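Local structure of probable sugar ABC transporter, sugar-binding protein (Streptococcus pneumoniae, 2W7Y) at residues A203-F211 against H397-T405. The protein binds the blood group A-trisaccharide and probably delivers such glycans to an ABC transporter for uptake. Residues are numbered along the deposited sequence; the frame is centred on the assembly and turned at random.
Sequences AGEPSIRLF and HTAIINALT. With A2G (2-acetamido-2-deoxy-alpha-D-galactopyranose), chain C.
I208 is the knob of a knobs-into-holes contact, seated among H397, I400, I401 and L404, where two helices of this solute-binding protein cross at 105°. Its CB lies 3.9 Å from I401 CG1 and also faces L404 CD1. The I208 and I401 side chains cross at about a right angle, and the CG2 branch lies between I401 CG1 and H397 CE1. With CG1 anti to the backbone N (chi1 -160°), the longer branch meets I400 CG2 at 3.8 Å, and CD1 carries on to H397 O and ND1. One turn on, F211 CE2 touches I400 CD1, while the F211 ring packs edge-to-face with F239. In the loop leading into helix 207-215, G204, whose backbone angles call for glycine, brings its CA to 3.5 Å from T405 OG1.

This packing backs the sugar pocket. I401 CD1 lies against E205 CG and over one face of the H397 ring, toward its rim, and the extended E205 chain carries its carboxylate to the N-acetylgalactosamine, OE1 accepting from O3 (2.6 Å) and OE2 from O4 (2.7 Å). OE2 is also hydrogen-bonded to A262 N. Bent at chi2 (-61°), R209 reaches the same sugar, its NH2 giving a nearly straight bond to the acetamido O7, 2.9 Å away at the guanidinium edge.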
# COMPACT_ATOMS: atom_id res chain seq x y z
N ALA A 203 14.26 -7.04 0.63
CA ALA A 203 13.26 -7.97 1.17
C ALA A 203 12.83 -7.55 2.57
O ALA A 203 13.52 -6.78 3.24
CB ALA A 203 13.79 -9.40 1.16
N GLY A 204 11.69 -8.07 3.02
CA GLY A 204 11.08 -7.66 4.29
C GLY A 204 9.62 -7.38 4.01
O GLY A 204 8.90 -8.26 3.54
N GLU A 205 9.19 -6.14 4.28
CA GLU A 205 7.87 -5.67 3.85
C GLU A 205 7.64 -5.83 2.34
O GLU A 205 6.58 -6.31 1.93
CB GLU A 205 7.63 -4.22 4.28
CG GLU A 205 6.28 -3.63 3.84
CD GLU A 205 6.17 -2.13 4.05
OE1 GLU A 205 5.10 -1.66 4.49
OE2 GLU A 205 7.15 -1.40 3.78
N PRO A 206 8.62 -5.43 1.49
CA PRO A 206 8.45 -5.57 0.04
C PRO A 206 8.24 -7.00 -0.47
O PRO A 206 7.73 -7.18 -1.58
CB PRO A 206 9.76 -5.02 -0.52
CG PRO A 206 10.27 -4.12 0.54
CD PRO A 206 9.91 -4.79 1.81
N SER A 207 8.64 -8.01 0.30
CA SER A 207 8.54 -9.40 -0.15
C SER A 207 7.10 -9.94 -0.15
O SER A 207 6.80 -10.88 -0.88
CB SER A 207 9.48 -10.31 0.64
OG SER A 207 9.16 -10.31 2.02
N ILE A 208 6.22 -9.33 0.64
CA ILE A 208 4.80 -9.71 0.64
C ILE A 208 4.11 -9.31 -0.66
O ILE A 208 3.09 -9.90 -1.03
CB ILE A 208 4.03 -9.18 1.90
CG1 ILE A 208 2.74 -9.99 2.12
CG2 ILE A 208 3.75 -7.67 1.79
CD1 ILE A 208 1.98 -9.66 3.40
N ARG A 209 4.67 -8.32 -1.35
CA ARG A 209 4.16 -7.87 -2.65
C ARG A 209 4.43 -8.93 -3.72
O ARG A 209 3.68 -9.04 -4.69
CB ARG A 209 4.78 -6.53 -3.07
CG ARG A 209 5.00 -5.51 -1.96
CD ARG A 209 3.70 -5.10 -1.27
NE ARG A 209 3.90 -3.94 -0.40
CZ ARG A 209 3.01 -3.50 0.48
NH1 ARG A 209 1.83 -4.10 0.62
NH2 ARG A 209 3.29 -2.44 1.22
N LEU A 210 5.51 -9.69 -3.54
CA LEU A 210 5.80 -10.84 -4.40
C LEU A 210 4.84 -12.00 -4.13
O LEU A 210 4.37 -12.63 -5.07
CB LEU A 210 7.25 -11.29 -4.25
CG LEU A 210 8.37 -10.43 -4.86
CD1 LEU A 210 9.73 -10.99 -4.51
CD2 LEU A 210 8.21 -10.30 -6.37
N PHE A 211 4.57 -12.27 -2.85
CA PHE A 211 3.59 -13.29 -2.45
C PHE A 211 2.18 -12.93 -2.92
O PHE A 211 1.47 -13.76 -3.48
CB PHE A 211 3.61 -13.50 -0.93
CG PHE A 211 2.54 -14.44 -0.42
CD1 PHE A 211 2.70 -15.82 -0.52
CD2 PHE A 211 1.38 -13.94 0.18
CE1 PHE A 211 1.71 -16.70 -0.04
CE2 PHE A 211 0.39 -14.81 0.65
CZ PHE A 211 0.55 -16.19 0.54
N HIS A 397 -1.14 -9.96 7.46
CA HIS A 397 -0.11 -9.15 6.80
C HIS A 397 1.25 -9.23 7.53
O HIS A 397 2.25 -9.67 6.95
CB HIS A 397 -0.63 -7.71 6.70
CG HIS A 397 0.36 -6.72 6.16
ND1 HIS A 397 0.62 -6.58 4.81
CD2 HIS A 397 1.10 -5.78 6.78
CE1 HIS A 397 1.50 -5.62 4.63
NE2 HIS A 397 1.81 -5.11 5.81
N THR A 398 1.26 -8.84 8.81
CA THR A 398 2.47 -8.82 9.65
C THR A 398 3.10 -10.21 9.85
O THR A 398 4.32 -10.36 9.77
CB THR A 398 2.17 -8.17 11.03
OG1 THR A 398 1.70 -6.83 10.83
CG2 THR A 398 3.43 -8.12 11.91
N ALA A 399 2.26 -11.22 10.10
CA ALA A 399 2.72 -12.61 10.24
C ALA A 399 3.40 -13.14 8.98
O ALA A 399 4.44 -13.80 9.06
CB ALA A 399 1.56 -13.52 10.65
N ILE A 400 2.82 -12.86 7.82
CA ILE A 400 3.40 -13.26 6.53
C ILE A 400 4.71 -12.53 6.24
O ILE A 400 5.67 -13.16 5.81
CB ILE A 400 2.37 -13.13 5.35
CG1 ILE A 400 1.24 -14.15 5.52
CG2 ILE A 400 3.05 -13.32 3.98
CD1 ILE A 400 0.09 -13.98 4.56
N ILE A 401 4.74 -11.22 6.49
CA ILE A 401 5.97 -10.41 6.37
C ILE A 401 7.11 -10.96 7.23
O ILE A 401 8.24 -11.10 6.75
CB ILE A 401 5.71 -8.90 6.69
CG1 ILE A 401 5.03 -8.21 5.51
CG2 ILE A 401 7.02 -8.16 7.04
CD1 ILE A 401 4.60 -6.78 5.83
N ASN A 402 6.81 -11.25 8.50
CA ASN A 402 7.79 -11.85 9.42
C ASN A 402 8.33 -13.20 8.95
O ASN A 402 9.53 -13.45 9.03
CB ASN A 402 7.20 -11.99 10.83
CG ASN A 402 7.00 -10.65 11.54
OD1 ASN A 402 6.33 -10.59 12.57
ND2 ASN A 402 7.58 -9.58 11.01
N ALA A 403 7.44 -14.06 8.46
CA ALA A 403 7.83 -15.39 7.97
C ALA A 403 8.70 -15.31 6.72
O ALA A 403 9.66 -16.07 6.58
CB ALA A 403 6.59 -16.24 7.71
N LEU A 404 8.37 -14.40 5.81
CA LEU A 404 9.16 -14.18 4.60
C LEU A 404 10.53 -13.59 4.93
O LEU A 404 11.52 -13.95 4.29
CB LEU A 404 8.41 -13.29 3.61
CG LEU A 404 7.11 -13.84 3.00
CD1 LEU A 404 6.38 -12.76 2.23
CD2 LEU A 404 7.36 -15.08 2.12
N THR A 405 10.58 -12.71 5.93
CA THR A 405 11.84 -12.11 6.40
C THR A 405 12.75 -13.16 7.04
O THR A 405 13.94 -13.23 6.74
CB THR A 405 11.56 -10.95 7.41
OG1 THR A 405 10.65 -10.02 6.81
CG2 THR A 405 12.84 -10.22 7.79
O5 A2G C . 4.14 2.65 1.35
C1 A2G C . 2.88 2.44 2.03
C2 A2G C . 3.08 1.32 3.05
N2 A2G C . 1.86 1.08 3.81
C3 A2G C . 4.18 1.73 4.04
O3 A2G C . 4.32 0.73 5.06
C4 A2G C . 5.50 1.97 3.31
O4 A2G C . 5.97 0.75 2.71
C5 A2G C . 5.27 3.03 2.22
C6 A2G C . 6.53 3.26 1.38
O6 A2G C . 6.20 4.17 0.32
C7 A2G C . 1.32 -0.14 3.92
O7 A2G C . 1.77 -1.15 3.37
C8 A2G C . 0.07 -0.19 4.78